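Local structure of Card1 endonuclease domain-containing protein (Vibrio cholerae, 1XMX) at residues A[169-173]-A[224-230]; A[178-182]-A[365-369]. The protein is of unknown function but probably binds, and perhaps cleaves, nucleic acid through a Card1-like endonuclease domain of the PD-(D/E)XK clan. One frame throughout, in Å; residues are numbered along the deposited sequence.

After the mostly parallel sheet of the N-terminal part, the chain enters helix 164-179; contact 1 starts within it, at 169-173, and contact 2 at its end, where 178-182 turns into helix 181-201. Contact 1 closes first: the chain runs through helix 181-201, strand 205-207 and two further helices, then returns at 224-230 to the side of helix 164-179. Contact 2 closes much later, once the chain has passed through the second sheet and reached the loop at 365-369. Their segments alternate, so the two loops cross rather than nest. With centres 18 Å apart and no touch between them, they let helix 164-179 join the small three-stranded region on one hand and the endonuclease part on the other.

Contact 1: residues A[169-173]-A[224-230]; sequences QLYQL and DLVEAKI
Leu173 carries the apolar part of this contact, its two methyls facing different neighbours. Leu173 CD1 meets Ile230 CD1 tip to tip at 3.5 Å; the same Leu173 methyl touches Ala228 CB and Leu225 CD2. Leu173 CD2 lies 3.3 Å from Asp224 CB, a short carbon-carbon approach. The chi1 of Leu173, -106°, is away from the usual staggered values, which may reflect the close fit between Asp224 and Ile230. Beside it, the Leu170 and Ile230 side chains cross at a slant, Leu170 CD2 3.8 Å from Ile230 CD1.

Polar groups meet the far segment mainly by van der Waals contact. Gln169 bends at chi2 (-41°) and brings its amide NE2 alongside Ala228, 3.4 Å from CA. The carboxylate of Asp224 turns elsewhere, its OD2 bonded to Trp177 NE1 further along helix 164-179.

Backbone bonds shape the second segment: with Lys229 at positive phi (57°), Ile230 N bonds to Leu225 O and Lys229 N to Val226 O. This Schellman motif ends helix 216-227 and sends the chain into strand 231-234, a helix-to-hairpin passage consistent with a winged-helix fold, packed here on helix 164-179.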
loop_
_atom_site.group_PDB
_atom_site.type_symbol
_atom_site.label_atom_id
_atom_site.label_comp_id
_atom_site.label_asym_id
_atom_site.label_seq_id
_atom_site.Cartn_x
_atom_site.Cartn_y
_atom_site.Cartn_z
ATOM N N GLN A 169 14.289 17.265 -13.750
ATOM C CA GLN A 169 14.929 16.635 -14.907
ATOM C C GLN A 169 14.574 15.144 -14.980
ATOM O O GLN A 169 14.224 14.653 -16.058
ATOM C CB GLN A 169 16.464 16.737 -14.872
ATOM C CG GLN A 169 17.104 18.126 -15.172
ATOM C CD GLN A 169 16.434 18.880 -16.315
ATOM O OE1 GLN A 169 15.680 19.863 -16.084
ATOM N NE2 GLN A 169 16.645 18.422 -17.523
ATOM N N LEU A 170 14.640 14.435 -13.848
ATOM C CA LEU A 170 14.330 12.993 -13.879
ATOM C C LEU A 170 12.870 12.777 -14.157
ATOM O O LEU A 170 12.493 11.841 -14.882
ATOM C CB LEU A 170 14.742 12.279 -12.582
ATOM C CG LEU A 170 16.249 12.230 -12.337
ATOM C CD1 LEU A 170 16.503 11.343 -11.139
ATOM C CD2 LEU A 170 16.992 11.726 -13.561
ATOM N N TYR A 171 12.038 13.666 -13.620
ATOM C CA TYR A 171 10.608 13.610 -13.890
ATOM C C TYR A 171 10.261 13.864 -15.368
ATOM O O TYR A 171 9.455 13.139 -16.017
ATOM C CB TYR A 171 9.859 14.608 -12.988
ATOM C CG TYR A 171 8.449 14.816 -13.439
ATOM C CD1 TYR A 171 7.461 13.882 -13.136
ATOM C CD2 TYR A 171 8.106 15.936 -14.214
ATOM C CE1 TYR A 171 6.135 14.063 -13.555
ATOM C CE2 TYR A 171 6.773 16.140 -14.654
ATOM C CZ TYR A 171 5.804 15.189 -14.327
ATOM O OH TYR A 171 4.501 15.376 -14.759
ATOM N N GLN A 172 10.847 14.908 -15.927
ATOM C CA GLN A 172 10.483 15.253 -17.272
ATOM C C GLN A 172 11.081 14.198 -18.244
ATOM O O GLN A 172 10.490 13.852 -19.265
ATOM C CB GLN A 172 10.943 16.679 -17.572
ATOM C CG GLN A 172 10.427 17.709 -16.586
ATOM C CD GLN A 172 10.787 19.145 -16.960
ATOM O OE1 GLN A 172 11.801 19.389 -17.592
ATOM N NE2 GLN A 172 9.928 20.105 -16.567
ATOM N N LEU A 173 12.251 13.665 -17.919
ATOM C CA LEU A 173 12.811 12.617 -18.748
ATOM C C LEU A 173 11.853 11.419 -18.805
ATOM O O LEU A 173 11.592 10.852 -19.866
ATOM C CB LEU A 173 14.171 12.173 -18.192
ATOM C CG LEU A 173 15.470 12.580 -18.885
ATOM C CD1 LEU A 173 16.591 11.835 -18.230
ATOM C CD2 LEU A 173 15.446 12.274 -20.380
ATOM N N ASP A 224 19.073 12.592 -24.585
ATOM C CA ASP A 224 18.187 13.048 -23.512
ATOM C C ASP A 224 18.913 13.098 -22.177
ATOM O O ASP A 224 18.752 14.041 -21.389
ATOM C CB ASP A 224 16.983 12.118 -23.337
ATOM C CG ASP A 224 15.972 12.226 -24.455
ATOM O OD1 ASP A 224 15.777 13.324 -25.020
ATOM O OD2 ASP A 224 15.350 11.187 -24.769
ATOM N N LEU A 225 19.672 12.049 -21.905
ATOM C CA LEU A 225 20.552 12.019 -20.753
ATOM C C LEU A 225 21.479 13.227 -20.763
ATOM O O LEU A 225 21.683 13.861 -19.726
ATOM C CB LEU A 225 21.405 10.741 -20.734
ATOM C CG LEU A 225 20.524 9.487 -20.741
ATOM C CD1 LEU A 225 21.408 8.278 -20.774
ATOM C CD2 LEU A 225 19.593 9.481 -19.555
ATOM N N VAL A 226 22.040 13.539 -21.914
ATOM C CA VAL A 226 22.957 14.688 -22.032
ATOM C C VAL A 226 22.240 16.023 -21.779
ATOM O O VAL A 226 22.680 16.820 -20.968
ATOM C CB VAL A 226 23.741 14.675 -23.380
ATOM C CG1 VAL A 226 24.598 15.938 -23.606
ATOM C CG2 VAL A 226 24.670 13.455 -23.423
ATOM N N GLU A 227 21.149 16.271 -22.488
ATOM C CA GLU A 227 20.368 17.486 -22.273
ATOM C C GLU A 227 19.971 17.647 -20.779
ATOM O O GLU A 227 20.040 18.760 -20.213
ATOM C CB GLU A 227 19.140 17.465 -23.152
ATOM C CG GLU A 227 18.423 18.768 -23.128
ATOM C CD GLU A 227 17.274 18.840 -24.108
ATOM O OE1 GLU A 227 17.488 18.615 -25.303
ATOM O OE2 GLU A 227 16.156 19.173 -23.693
ATOM N N ALA A 228 19.602 16.534 -20.148
ATOM C CA ALA A 228 19.173 16.528 -18.757
ATOM C C ALA A 228 20.306 16.712 -17.808
ATOM O O ALA A 228 20.043 16.815 -16.600
ATOM C CB ALA A 228 18.397 15.260 -18.378
ATOM N N LYS A 229 21.524 16.807 -18.356
ATOM C CA LYS A 229 22.787 16.929 -17.587
ATOM C C LYS A 229 23.030 15.771 -16.592
ATOM O O LYS A 229 23.764 15.931 -15.617
ATOM C CB LYS A 229 22.944 18.304 -16.899
ATOM C CG LYS A 229 22.930 19.469 -17.887
ATOM C CD LYS A 229 23.216 20.841 -17.233
ATOM C CE LYS A 229 22.885 22.027 -18.200
ATOM N NZ LYS A 229 21.419 22.513 -18.114
ATOM N N ILE A 230 22.455 14.595 -16.858
ATOM C CA ILE A 230 22.730 13.442 -16.001
ATOM C C ILE A 230 23.696 12.368 -16.562
ATOM O O ILE A 230 23.988 11.343 -15.886
ATOM C CB ILE A 230 21.428 12.774 -15.528
ATOM C CG1 ILE A 230 20.611 12.284 -16.738
ATOM C CG2 ILE A 230 20.654 13.719 -14.690
ATOM C CD1 ILE A 230 19.535 11.272 -16.333
#

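Contact 2: residues A[178-182]-A[365-369]; sequences ASNAL and PDELK
The junction between helix 164-179 and helix 181-201 meets here the loop that follows strand 361-363 in the Card1-like endonuclease domain; Lys369 and Ser179 make the direct polar link. Lys369 NZ donates to Ser179 O at 2.7 Å. The bond comes in at a C=O...N angle of 143°, with the nitrogen 37° above the carbonyl plane rather than on a lone pair. A first torsion of 53° sets Lys369 CG between its own backbone N and carbonyl carbon, and further bends at chi2, chi3 and chi4 curl the chain until the ammonium faces that carbonyl. On the way its CB passes 4.0 Å from Ser179 CB.

Water 1 completes the polar bridge. It donates to Ala178 O and to Pro365 O, its oxygen 3.0 Å from each, and accepts from Lys369 NZ at 3.1 Å; a long, weak bond from Ala181 N is its fourth. The ammonium is thus held by the Ser179 carbonyl and by the water, which passes the link on to Ala178 O and Pro365 O; the bonded carbonyl probably helps to offset its charge.

The remaining contacts are mostly van der Waals. Leu182 reaches across to the proline ring, CD2 lying 3.6 Å from Pro365 CB, while its CD1 approaches the carboxylate oxygen OD1 of Asp366. Leu368 turns inward: its CB packs 3.4 Å from Ala178 O, and its CD1 is 4.1 Å from Ala181 CB.

Within the fold, Phe344, in a loop, touches both Ala181 and Leu368, and Pro346 touches Pro365. Ala178 also rests on Trp253 and Leu257, so helix 243-266 adjoins the same junction, with helix 371-380 following next along the chain from the loop.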
loop_
_atom_site.group_PDB
_atom_site.type_symbol
_atom_site.label_atom_id
_atom_site.label_comp_id
_atom_site.label_asym_id
_atom_site.label_seq_id
_atom_site.Cartn_x
_atom_site.Cartn_y
_atom_site.Cartn_z
ATOM N N ALA A 178 7.906 7.752 -21.210
ATOM C CA ALA A 178 6.613 7.077 -20.996
ATOM C C ALA A 178 5.676 7.385 -22.158
ATOM O O ALA A 178 4.891 6.562 -22.585
ATOM C CB ALA A 178 5.986 7.537 -19.677
ATOM N N SER A 179 5.734 8.596 -22.656
ATOM C CA SER A 179 4.750 9.018 -23.656
ATOM C C SER A 179 5.128 8.637 -25.098
ATOM O O SER A 179 4.323 8.794 -26.001
ATOM C CB SER A 179 4.495 10.539 -23.543
ATOM O OG SER A 179 5.582 11.256 -24.116
ATOM N N ASN A 180 6.361 8.166 -25.299
ATOM C CA ASN A 180 6.809 7.637 -26.571
ATOM C C ASN A 180 7.322 6.235 -26.311
ATOM O O ASN A 180 8.360 5.858 -26.836
ATOM C CB ASN A 180 7.972 8.495 -27.090
ATOM C CG ASN A 180 7.534 9.889 -27.427
ATOM O OD1 ASN A 180 6.732 10.075 -28.317
ATOM N ND2 ASN A 180 8.016 10.877 -26.684
ATOM N N ALA A 181 6.635 5.488 -25.466
ATOM C CA ALA A 181 7.173 4.201 -24.983
ATOM C C ALA A 181 7.426 3.140 -26.071
ATOM O O ALA A 181 8.434 2.418 -26.032
ATOM C CB ALA A 181 6.292 3.622 -23.871
ATOM N N LEU A 182 6.489 3.001 -27.002
ATOM C CA LEU A 182 6.651 2.014 -28.057
ATOM C C LEU A 182 7.791 2.437 -28.974
ATOM O O LEU A 182 8.573 1.593 -29.391
ATOM C CB LEU A 182 5.359 1.782 -28.837
ATOM C CG LEU A 182 4.209 1.077 -28.118
ATOM C CD1 LEU A 182 3.214 0.677 -29.149
ATOM C CD2 LEU A 182 4.742 -0.143 -27.359
ATOM N N PRO A 365 1.871 0.160 -22.219
ATOM C CA PRO A 365 2.538 1.195 -23.016
ATOM C C PRO A 365 1.565 2.147 -23.688
ATOM O O PRO A 365 1.830 3.325 -23.781
ATOM C CB PRO A 365 3.334 0.383 -24.062
ATOM C CG PRO A 365 2.804 -1.025 -23.979
ATOM C CD PRO A 365 2.303 -1.204 -22.589
ATOM N N ASP A 366 0.441 1.650 -24.165
ATOM C CA ASP A 366 -0.480 2.487 -24.909
ATOM C C ASP A 366 -1.037 3.596 -24.001
ATOM O O ASP A 366 -1.211 4.771 -24.419
ATOM C CB ASP A 366 -1.595 1.623 -25.502
ATOM C CG ASP A 366 -1.090 0.689 -26.617
ATOM O OD1 ASP A 366 -0.024 0.974 -27.243
ATOM O OD2 ASP A 366 -1.765 -0.342 -26.861
ATOM N N GLU A 367 -1.255 3.241 -22.738
ATOM C CA GLU A 367 -1.867 4.154 -21.796
ATOM C C GLU A 367 -0.872 4.906 -20.963
ATOM O O GLU A 367 -1.249 5.763 -20.155
ATOM C CB GLU A 367 -2.786 3.346 -20.919
ATOM C CG GLU A 367 -3.592 2.468 -21.827
ATOM C CD GLU A 367 -4.058 1.260 -21.120
ATOM O OE1 GLU A 367 -5.104 1.441 -20.447
ATOM O OE2 GLU A 367 -3.374 0.181 -21.224
ATOM N N LEU A 368 0.403 4.598 -21.149
ATOM C CA LEU A 368 1.415 5.338 -20.404
ATOM C C LEU A 368 1.443 6.834 -20.694
ATOM O O LEU A 368 1.842 7.644 -19.828
ATOM C CB LEU A 368 2.799 4.731 -20.600
ATOM C CG LEU A 368 3.174 3.535 -19.755
ATOM C CD1 LEU A 368 4.581 3.167 -20.203
ATOM C CD2 LEU A 368 3.149 3.917 -18.255
ATOM N N LYS A 369 1.018 7.210 -21.887
ATOM C CA LYS A 369 0.902 8.640 -22.205
ATOM C C LYS A 369 -0.259 9.308 -21.427
ATOM O O LYS A 369 -0.321 10.519 -21.331
ATOM C CB LYS A 369 0.816 8.902 -23.716
ATOM C CG LYS A 369 -0.244 8.120 -24.426
ATOM C CD LYS A 369 0.407 7.209 -25.541
ATOM C CE LYS A 369 0.840 8.003 -26.796
ATOM N NZ LYS A 369 2.239 7.635 -27.258
HETATM O O HOH W 1 3.193 5.739 -24.935
#